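Local structure of exonuclease (Laribacter hongkongensis, 3SYY) at residues Phe9-Gly14 with Gln46-Gln52; Arg36-Met40 with Ala186-Leu191; Phe97-Pro101 with Thr140-Thr145. The protein probably digests double-stranded DNA with strict 5'-to-3' polarity as an alkaline exonuclease and binds magnesium ions. One frame throughout, in Å; residues are numbered along the deposited sequence.

Along the chain, contact 1 (Phe9-Gly14 with Gln46-Gln52) and contact 2 (Arg36-Met40 with Ala186-Leu191) interleave their segments, and both use helix 34-49, which in contact 2 packs on helix 174-205. Contact 3 (Phe97-Pro101 with Thr140-Thr145) pairs strand 97-99 with helix 132-145 and falls between the two segments of contact 2. The centres of contacts 1 and 2 lie about 15 Å apart, and that of contact 3 is about 18 Å from each. All three join: Arg47 packs on Leu188 and Leu191, Leu188 on Phe97, and Arg12 probably hydrogen-bonds Ser100, a magnesium ligand. Helices 7-12, 34-49 and 174-205 are thus tied to the metal-bearing centre.

Contact 1. Residues Phe9-Gly14 with Gln46-Gln52; sequences FAARLG and QRLTGTQ
Arg47 reaches across to the backbone of Gly14 and holds it from the side. Its CB begins a chain that is extended from CG to NE; CG packs 3.6 Å from the Gly14 CA, an approach open to it because Gly14, at a positive-phi turn of the chain, carries no CB. CD runs on past Gly14 O. There the guanidinium turns its edge to that carbonyl: NE donates at 2.8 Å to Gly14 O, and NH2 of the same Arg47 at 2.9 Å to the same oxygen. Gly14 O lies within 7° of the guanidinium plane, although both bonds are bent (149° at NE), as expected when two donors converge on one acceptor. At the tip, NH1 forms a salt bridge with Glu192.

The amide N of Gly14 donates to Gln46 OE1 at 2.9 Å, nearly straight (168°) and in the plane of the side-chain carbonyl. The backbone N and O of Gly14 are thus both held, by the consecutive residues Gln46 and Arg47.

Leu13 packs against Gln46, Gly50 and Gln52. Its CD1 meets Gln46 CB and Gln52 NE2, each at 3.7 Å, while CD2 lies 3.5 Å from Gly50 O. Gln52 OE1 approaches Phe9 CB at 3.5 Å.

Helix 34-49 ends at Gly50, the first residue to leave helical angles, with positive phi, and Thr49 OG1 accepts from Thr51 N in an ST turn. Near the surface, this end meets the end of helix 7-12; Arg47 also packs against helix 174-205, and Leu48 touches Leu159 of a second subunit.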
loop_
_atom_site.group_PDB
_atom_site.type_symbol
_atom_site.label_atom_id
_atom_site.label_comp_id
_atom_site.label_asym_id
_atom_site.label_seq_id
_atom_site.Cartn_x
_atom_site.Cartn_y
_atom_site.Cartn_z
ATOM N N PHE A 9 0.104 -26.380 -0.396
ATOM C CA PHE A 9 0.562 -25.658 -1.578
ATOM C C PHE A 9 0.647 -26.580 -2.787
ATOM O O PHE A 9 0.168 -26.244 -3.863
ATOM C CB PHE A 9 1.942 -25.044 -1.325
ATOM C CG PHE A 9 1.949 -23.910 -0.328
ATOM C CD1 PHE A 9 1.291 -22.710 -0.606
ATOM C CD2 PHE A 9 2.655 -24.027 0.874
ATOM C CE1 PHE A 9 1.305 -21.660 0.307
ATOM C CE2 PHE A 9 2.674 -22.972 1.807
ATOM C CZ PHE A 9 2.001 -21.781 1.517
ATOM N N ALA A 10 1.242 -27.754 -2.604
ATOM C CA ALA A 10 1.446 -28.661 -3.718
ATOM C C ALA A 10 0.147 -29.047 -4.405
ATOM O O ALA A 10 0.094 -29.185 -5.619
ATOM C CB ALA A 10 2.214 -29.908 -3.284
ATOM N N ALA A 11 -0.905 -29.232 -3.624
ATOM C CA ALA A 11 -2.188 -29.641 -4.189
ATOM C C ALA A 11 -2.838 -28.509 -4.992
ATOM O O ALA A 11 -3.673 -28.760 -5.854
ATOM C CB ALA A 11 -3.123 -30.109 -3.063
ATOM N N ARG A 12 -2.438 -27.268 -4.707
ATOM C CA ARG A 12 -3.039 -26.076 -5.303
ATOM C C ARG A 12 -2.220 -25.482 -6.470
ATOM O O ARG A 12 -2.756 -24.700 -7.269
ATOM C CB ARG A 12 -3.246 -25.029 -4.201
ATOM C CG ARG A 12 -4.278 -25.509 -3.209
ATOM C CD ARG A 12 -4.488 -24.623 -1.965
ATOM N NE ARG A 12 -5.611 -25.170 -1.165
ATOM C CZ ARG A 12 -5.579 -26.342 -0.506
ATOM N NH1 ARG A 12 -6.640 -26.754 0.182
ATOM N NH2 ARG A 12 -4.493 -27.113 -0.525
ATOM N N LEU A 13 -0.946 -25.854 -6.553
ATOM C CA LEU A 13 -0.013 -25.287 -7.562
ATOM C C LEU A 13 -0.524 -25.359 -9.006
ATOM O O LEU A 13 -0.912 -26.415 -9.482
ATOM C CB LEU A 13 1.393 -25.923 -7.458
ATOM C CG LEU A 13 2.472 -25.264 -8.356
ATOM C CD1 LEU A 13 2.934 -23.983 -7.754
ATOM C CD2 LEU A 13 3.673 -26.228 -8.537
ATOM N N GLY A 14 -0.584 -24.221 -9.689
ATOM C CA GLY A 14 -1.024 -24.203 -11.066
ATOM C C GLY A 14 -2.513 -24.385 -11.312
ATOM O O GLY A 14 -2.940 -24.361 -12.450
ATOM N N GLN A 46 3.335 -20.052 -11.798
ATOM C CA GLN A 46 3.365 -21.235 -10.943
ATOM C C GLN A 46 3.691 -22.509 -11.742
ATOM O O GLN A 46 4.497 -23.290 -11.326
ATOM C CB GLN A 46 2.008 -21.428 -10.224
ATOM C CG GLN A 46 1.801 -20.406 -9.093
ATOM C CD GLN A 46 0.462 -20.577 -8.336
ATOM O OE1 GLN A 46 -0.201 -21.595 -8.437
ATOM N NE2 GLN A 46 0.058 -19.535 -7.638
ATOM N N ARG A 47 3.044 -22.684 -12.877
ATOM C CA ARG A 47 3.242 -23.891 -13.686
ATOM C C ARG A 47 4.658 -23.932 -14.266
ATOM O O ARG A 47 5.292 -24.970 -14.249
ATOM C CB ARG A 47 2.194 -23.980 -14.772
ATOM C CG ARG A 47 0.848 -24.393 -14.188
ATOM C CD ARG A 47 -0.153 -24.626 -15.305
ATOM N NE ARG A 47 -1.512 -24.869 -14.804
ATOM C CZ ARG A 47 -2.419 -25.611 -15.431
ATOM N NH1 ARG A 47 -2.133 -26.200 -16.602
ATOM N NH2 ARG A 47 -3.637 -25.732 -14.906
ATOM N N LEU A 48 5.160 -22.797 -14.727
ATOM C CA LEU A 48 6.514 -22.731 -15.312
ATOM C C LEU A 48 7.621 -22.869 -14.303
ATOM O O LEU A 48 8.599 -23.620 -14.548
ATOM C CB LEU A 48 6.688 -21.416 -16.095
ATOM C CG LEU A 48 5.982 -21.387 -17.438
ATOM C CD1 LEU A 48 6.067 -19.947 -18.032
ATOM C CD2 LEU A 48 6.588 -22.489 -18.417
ATOM N N THR A 49 7.488 -22.179 -13.159
ATOM C CA THR A 49 8.547 -22.191 -12.136
ATOM C C THR A 49 8.428 -23.337 -11.132
ATOM O O THR A 49 9.416 -23.703 -10.438
ATOM C CB THR A 49 8.542 -20.897 -11.298
ATOM O OG1 THR A 49 7.306 -20.825 -10.548
ATOM C CG2 THR A 49 8.676 -19.695 -12.190
ATOM N N GLY A 50 7.234 -23.920 -11.044
ATOM C CA GLY A 50 7.024 -24.973 -10.065
ATOM C C GLY A 50 6.922 -24.500 -8.622
ATOM O O GLY A 50 6.932 -25.318 -7.730
ATOM N N THR A 51 6.835 -23.198 -8.387
ATOM C CA THR A 51 6.605 -22.646 -7.038
ATOM C C THR A 51 5.650 -21.455 -7.101
ATOM O O THR A 51 5.464 -20.847 -8.161
ATOM C CB THR A 51 7.877 -22.138 -6.335
ATOM O OG1 THR A 51 8.612 -21.263 -7.215
ATOM C CG2 THR A 51 8.763 -23.296 -5.839
ATOM N N GLN A 52 5.020 -21.151 -5.962
ATOM C CA GLN A 52 4.156 -19.977 -5.855
ATOM C C GLN A 52 4.906 -18.874 -5.125
ATOM O O GLN A 52 5.802 -19.172 -4.333
ATOM C CB GLN A 52 2.804 -20.290 -5.164
ATOM C CG GLN A 52 2.840 -21.109 -3.889
ATOM C CD GLN A 52 2.639 -22.623 -4.129
ATOM O OE1 GLN A 52 3.563 -23.418 -3.907
ATOM N NE2 GLN A 52 1.418 -23.026 -4.568
#

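Contact 2. Residues Arg36-Met40 with Ala186-Leu191; sequences RQNYM and AFLAEL
Arg36 and Glu190 form an end-on salt bridge in which each terminal nitrogen takes its own carboxylate oxygen. Arg36 NH2 donates to Glu190 OE2 at 2.9 Å with an N-H angle of 173°; the oxygen is met on its syn side and lies almost in the guanidinium plane. The second bond, from Arg36 NH1 to Glu190 OE1 at 3.0 Å, is less regular: it is bent, and the donor comes from above the carboxylate plane. In keeping with this, the two planes are twisted against each other. Two bonds limit how the groups can turn, and the opposite charges probably favour the ionised state of both.

Arg36 is extended from CG to NE, which carries it alongside Phe187. The ring's CD1 stands 3.8 Å above the centre of the guanidinium, while the ring plane is turned 78° to it, so ring rim rather than ring face covers the cation. Met40 takes a face of Phe187: its CE lies 4.2 Å from the Phe187 ring centroid, a CH-pi contact, and SD sits above the same ring at a greater distance in a Met-aromatic contact. Met40 SD also packs 3.8 Å from Leu191 CA, and Met40 CE touches Glu190 OE2 at 3.5 Å. The ring of Tyr39 is near parallel to that of Phe187 but slid apart, with little overlap; Tyr39 OH accepts a hydrogen bond from the backbone N of Thr17.

Segments 36-40 and 186-191 of helices 34-49 and 174-205 cross at -50°, their axes 11.3 Å apart, a separation bridged by the side chains. Strand 16-17 and helix 21-25 add Val16 and Val24 against Phe187.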
loop_
_atom_site.group_PDB
_atom_site.type_symbol
_atom_site.label_atom_id
_atom_site.label_comp_id
_atom_site.label_asym_id
_atom_site.label_seq_id
_atom_site.Cartn_x
_atom_site.Cartn_y
_atom_site.Cartn_z
ATOM N N ARG A 36 -8.633 -10.898 -14.128
ATOM C CA ARG A 36 -8.555 -12.184 -14.868
ATOM C C ARG A 36 -7.152 -12.383 -15.436
ATOM O O ARG A 36 -6.517 -13.424 -15.268
ATOM C CB ARG A 36 -9.585 -12.240 -15.986
ATOM C CG ARG A 36 -9.690 -13.636 -16.708
ATOM C CD ARG A 36 -10.548 -13.473 -17.942
ATOM N NE ARG A 36 -10.936 -14.758 -18.536
ATOM C CZ ARG A 36 -10.224 -15.400 -19.478
ATOM N NH1 ARG A 36 -10.671 -16.537 -20.002
ATOM N NH2 ARG A 36 -9.086 -14.881 -19.926
ATOM N N GLN A 37 -6.654 -11.357 -16.110
ATOM C CA GLN A 37 -5.280 -11.417 -16.624
ATOM C C GLN A 37 -4.210 -11.537 -15.564
ATOM O O GLN A 37 -3.224 -12.264 -15.746
ATOM C CB GLN A 37 -5.035 -10.253 -17.613
ATOM C CG GLN A 37 -6.031 -10.375 -18.834
ATOM C CD GLN A 37 -6.273 -11.885 -19.340
ATOM O OE1 GLN A 37 -5.296 -12.609 -19.722
ATOM N NE2 GLN A 37 -7.583 -12.348 -19.343
ATOM N N ASN A 38 -4.376 -10.844 -14.428
ATOM C CA ASN A 38 -3.387 -10.980 -13.338
ATOM C C ASN A 38 -3.371 -12.380 -12.735
ATOM O O ASN A 38 -2.319 -12.904 -12.417
ATOM C CB ASN A 38 -3.637 -9.933 -12.216
ATOM C CG ASN A 38 -3.388 -8.515 -12.690
ATOM O OD1 ASN A 38 -2.597 -8.299 -13.610
ATOM N ND2 ASN A 38 -4.079 -7.543 -12.089
ATOM N N TYR A 39 -4.546 -12.993 -12.577
ATOM C CA TYR A 39 -4.591 -14.382 -12.081
ATOM C C TYR A 39 -3.967 -15.323 -13.113
ATOM O O TYR A 39 -3.235 -16.209 -12.765
ATOM C CB TYR A 39 -6.060 -14.787 -11.830
ATOM C CG TYR A 39 -6.244 -16.103 -11.113
ATOM C CD1 TYR A 39 -5.362 -16.504 -10.120
ATOM C CD2 TYR A 39 -7.327 -16.933 -11.420
ATOM C CE1 TYR A 39 -5.553 -17.720 -9.443
ATOM C CE2 TYR A 39 -7.512 -18.127 -10.752
ATOM C CZ TYR A 39 -6.658 -18.518 -9.792
ATOM O OH TYR A 39 -6.858 -19.715 -9.145
ATOM N N MET A 40 -4.302 -15.119 -14.381
ATOM C CA MET A 40 -3.714 -15.947 -15.464
ATOM C C MET A 40 -2.170 -15.918 -15.375
ATOM O O MET A 40 -1.520 -16.964 -15.357
ATOM C CB MET A 40 -4.272 -15.436 -16.775
ATOM C CG MET A 40 -3.449 -15.747 -17.973
ATOM S SD MET A 40 -4.102 -17.165 -18.760
ATOM C CE MET A 40 -5.750 -16.642 -19.211
ATOM N N ALA A 186 -12.573 -22.189 -20.466
ATOM C CA ALA A 186 -11.978 -21.262 -21.432
ATOM C C ALA A 186 -10.684 -20.662 -20.892
ATOM O O ALA A 186 -9.674 -20.546 -21.613
ATOM C CB ALA A 186 -12.942 -20.180 -21.756
ATOM N N PHE A 187 -10.719 -20.262 -19.612
ATOM C CA PHE A 187 -9.541 -19.734 -18.947
ATOM C C PHE A 187 -8.426 -20.757 -18.851
ATOM O O PHE A 187 -7.246 -20.422 -19.085
ATOM C CB PHE A 187 -9.956 -19.197 -17.556
ATOM C CG PHE A 187 -8.828 -18.679 -16.712
ATOM C CD1 PHE A 187 -8.655 -17.291 -16.553
ATOM C CD2 PHE A 187 -8.033 -19.542 -16.005
ATOM C CE1 PHE A 187 -7.693 -16.790 -15.728
ATOM C CE2 PHE A 187 -7.039 -19.058 -15.159
ATOM C CZ PHE A 187 -6.878 -17.635 -15.042
ATOM N N LEU A 188 -8.761 -22.002 -18.524
ATOM C CA LEU A 188 -7.726 -23.029 -18.449
ATOM C C LEU A 188 -7.158 -23.331 -19.862
ATOM O O LEU A 188 -6.001 -23.647 -19.994
ATOM C CB LEU A 188 -8.239 -24.319 -17.807
ATOM C CG LEU A 188 -8.321 -24.194 -16.266
ATOM C CD1 LEU A 188 -9.325 -25.263 -15.649
ATOM C CD2 LEU A 188 -6.932 -24.297 -15.653
ATOM N N ALA A 189 -7.985 -23.193 -20.885
ATOM C CA ALA A 189 -7.514 -23.466 -22.268
ATOM C C ALA A 189 -6.447 -22.434 -22.653
ATOM O O ALA A 189 -5.399 -22.812 -23.203
ATOM C CB ALA A 189 -8.710 -23.438 -23.252
ATOM N N GLU A 190 -6.692 -21.166 -22.313
ATOM C CA GLU A 190 -5.783 -20.060 -22.598
ATOM C C GLU A 190 -4.518 -20.168 -21.820
ATOM O O GLU A 190 -3.429 -19.970 -22.384
ATOM C CB GLU A 190 -6.401 -18.694 -22.337
ATOM C CG GLU A 190 -7.576 -18.364 -23.230
ATOM C CD GLU A 190 -8.368 -17.177 -22.658
ATOM O OE1 GLU A 190 -9.611 -17.182 -22.749
ATOM O OE2 GLU A 190 -7.744 -16.268 -22.083
ATOM N N LEU A 191 -4.650 -20.499 -20.536
ATOM C CA LEU A 191 -3.503 -20.793 -19.673
ATOM C C LEU A 191 -2.581 -21.894 -20.223
ATOM O O LEU A 191 -1.348 -21.714 -20.320
ATOM C CB LEU A 191 -4.000 -21.123 -18.249
ATOM C CG LEU A 191 -3.062 -21.709 -17.223
ATOM C CD1 LEU A 191 -1.969 -20.719 -16.987
ATOM C CD2 LEU A 191 -3.853 -21.863 -15.887
#

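Contact 3. Residues Phe97-Pro101 with Thr140-Thr145; sequences FGASP and TQMACT
The chi1 of Phe97, -177°, sets CG opposite the backbone N and swings the ring toward helix 132-145, where its CZ meets Thr140 CG2 at 3.4 Å. Thr140 presents that methyl because its chi1 of -59° puts CG2 anti to the backbone N; OG1 is thereby left to bond Lys136 O, one turn back in the helix. Cys144 SG stands above the Phe97 ring, 4.8 Å from the ring centroid and only 4° off its normal. That is a Cys sulfur-aromatic contact, at a distance but close to the ring axis.

Two residues along the strand, Ala99 points its methyl at the helix. Ala99 CB lies 3.6 Å from Gln141 CA and 3.8 Å from Cys144 SG, so a small residue lets the strand approach the helical backbone; the two short axes come within 7.4 Å. The helix crosses steeply over strand 97-99, the middle strand of a small sheet with 16-17 and 89-90 that is separate from the five-stranded sheet, in a domain consistent with the PDDEXK family. Just beyond the strand, Ser100 points its CB away from the helix. Ser100 is a magnesium ligand, and its OG accepts a hydrogen bond from Arg12 NH1.

Pro101 carries on the packing: its CB is 4.0 Å from Gln141 CD, and Leu110 of strand 109-114 touches both residues. Gln141 lies next to Glu112, another metal ligand. At the helix end, Thr145 OG1 donates to Gln141 O at 2.7 Å, while Thr145 N reaches the same oxygen from the opposite face of the carbonyl plane.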
loop_
_atom_site.group_PDB
_atom_site.type_symbol
_atom_site.label_atom_id
_atom_site.label_comp_id
_atom_site.label_asym_id
_atom_site.label_seq_id
_atom_site.Cartn_x
_atom_site.Cartn_y
_atom_site.Cartn_z
ATOM N N PHE A 97 -8.453 -27.802 -11.727
ATOM C CA PHE A 97 -9.525 -26.993 -11.115
ATOM C C PHE A 97 -10.002 -27.721 -9.868
ATOM O O PHE A 97 -10.270 -28.937 -9.909
ATOM C CB PHE A 97 -10.650 -26.836 -12.129
ATOM C CG PHE A 97 -11.846 -25.950 -11.721
ATOM C CD1 PHE A 97 -13.108 -26.228 -12.282
ATOM C CD2 PHE A 97 -11.734 -24.834 -10.878
ATOM C CE1 PHE A 97 -14.251 -25.440 -12.010
ATOM C CE2 PHE A 97 -12.862 -24.027 -10.592
ATOM C CZ PHE A 97 -14.123 -24.302 -11.152
ATOM N N GLY A 98 -10.112 -26.976 -8.772
ATOM C CA GLY A 98 -10.451 -27.595 -7.515
ATOM C C GLY A 98 -11.001 -26.626 -6.501
ATOM O O GLY A 98 -11.065 -25.400 -6.731
ATOM N N ALA A 99 -11.421 -27.179 -5.360
ATOM C CA ALA A 99 -12.092 -26.342 -4.347
ATOM C C ALA A 99 -11.751 -26.860 -2.970
ATOM O O ALA A 99 -11.582 -28.069 -2.779
ATOM C CB ALA A 99 -13.631 -26.350 -4.546
ATOM N N SER A 100 -11.673 -25.939 -2.006
ATOM C CA SER A 100 -11.297 -26.316 -0.687
ATOM C C SER A 100 -12.363 -25.803 0.309
ATOM O O SER A 100 -12.162 -24.758 0.957
ATOM C CB SER A 100 -9.929 -25.721 -0.382
ATOM O OG SER A 100 -9.441 -26.275 0.813
ATOM N N PRO A 101 -13.502 -26.522 0.435
ATOM C CA PRO A 101 -14.480 -26.002 1.403
ATOM C C PRO A 101 -13.914 -26.105 2.831
ATOM O O PRO A 101 -12.985 -26.869 3.070
ATOM C CB PRO A 101 -15.738 -26.869 1.176
ATOM C CG PRO A 101 -15.277 -28.095 0.421
ATOM C CD PRO A 101 -13.952 -27.752 -0.260
ATOM N N THR A 140 -18.820 -23.041 -6.872
ATOM C CA THR A 140 -17.694 -23.848 -7.337
ATOM C C THR A 140 -17.363 -24.974 -6.408
ATOM O O THR A 140 -17.007 -26.077 -6.853
ATOM C CB THR A 140 -16.406 -22.985 -7.480
ATOM O OG1 THR A 140 -16.656 -21.923 -8.412
ATOM C CG2 THR A 140 -15.213 -23.841 -7.932
ATOM N N GLN A 141 -17.447 -24.727 -5.105
ATOM C CA GLN A 141 -17.208 -25.803 -4.141
ATOM C C GLN A 141 -18.267 -26.928 -4.334
ATOM O O GLN A 141 -17.926 -28.120 -4.308
ATOM C CB GLN A 141 -17.306 -25.259 -2.709
ATOM C CG GLN A 141 -16.094 -24.531 -2.215
ATOM C CD GLN A 141 -16.424 -23.637 -0.995
ATOM O OE1 GLN A 141 -15.542 -22.982 -0.431
ATOM N NE2 GLN A 141 -17.677 -23.643 -0.589
ATOM N N MET A 142 -19.508 -26.518 -4.579
ATOM C CA MET A 142 -20.614 -27.455 -4.907
ATOM C C MET A 142 -20.364 -28.211 -6.236
ATOM O O MET A 142 -20.521 -29.441 -6.301
ATOM C CB MET A 142 -21.945 -26.717 -4.899
ATOM C CG MET A 142 -22.383 -26.478 -3.449
ATOM S SD MET A 142 -24.001 -25.728 -3.254
ATOM C CE MET A 142 -23.709 -23.969 -3.298
ATOM N N ALA A 143 -19.895 -27.471 -7.242
ATOM C CA ALA A 143 -19.441 -28.053 -8.526
ATOM C C ALA A 143 -18.414 -29.132 -8.339
ATOM O O ALA A 143 -18.558 -30.245 -8.904
ATOM C CB ALA A 143 -18.914 -26.995 -9.438
ATOM N N CYS A 144 -17.385 -28.845 -7.547
ATOM C CA CYS A 144 -16.324 -29.818 -7.331
ATOM C C CYS A 144 -16.695 -31.041 -6.505
ATOM O O CYS A 144 -16.144 -32.134 -6.724
ATOM C CB CYS A 144 -15.089 -29.182 -6.738
ATOM S SG CYS A 144 -14.290 -28.004 -7.883
ATOM N N THR A 145 -17.601 -30.874 -5.548
ATOM C CA THR A 145 -17.874 -31.945 -4.612
ATOM C C THR A 145 -19.149 -32.684 -4.927
ATOM O O THR A 145 -19.392 -33.715 -4.318
ATOM C CB THR A 145 -18.091 -31.425 -3.159
ATOM O OG1 THR A 145 -19.058 -30.357 -3.194
ATOM C CG2 THR A 145 -16.752 -30.991 -2.510
#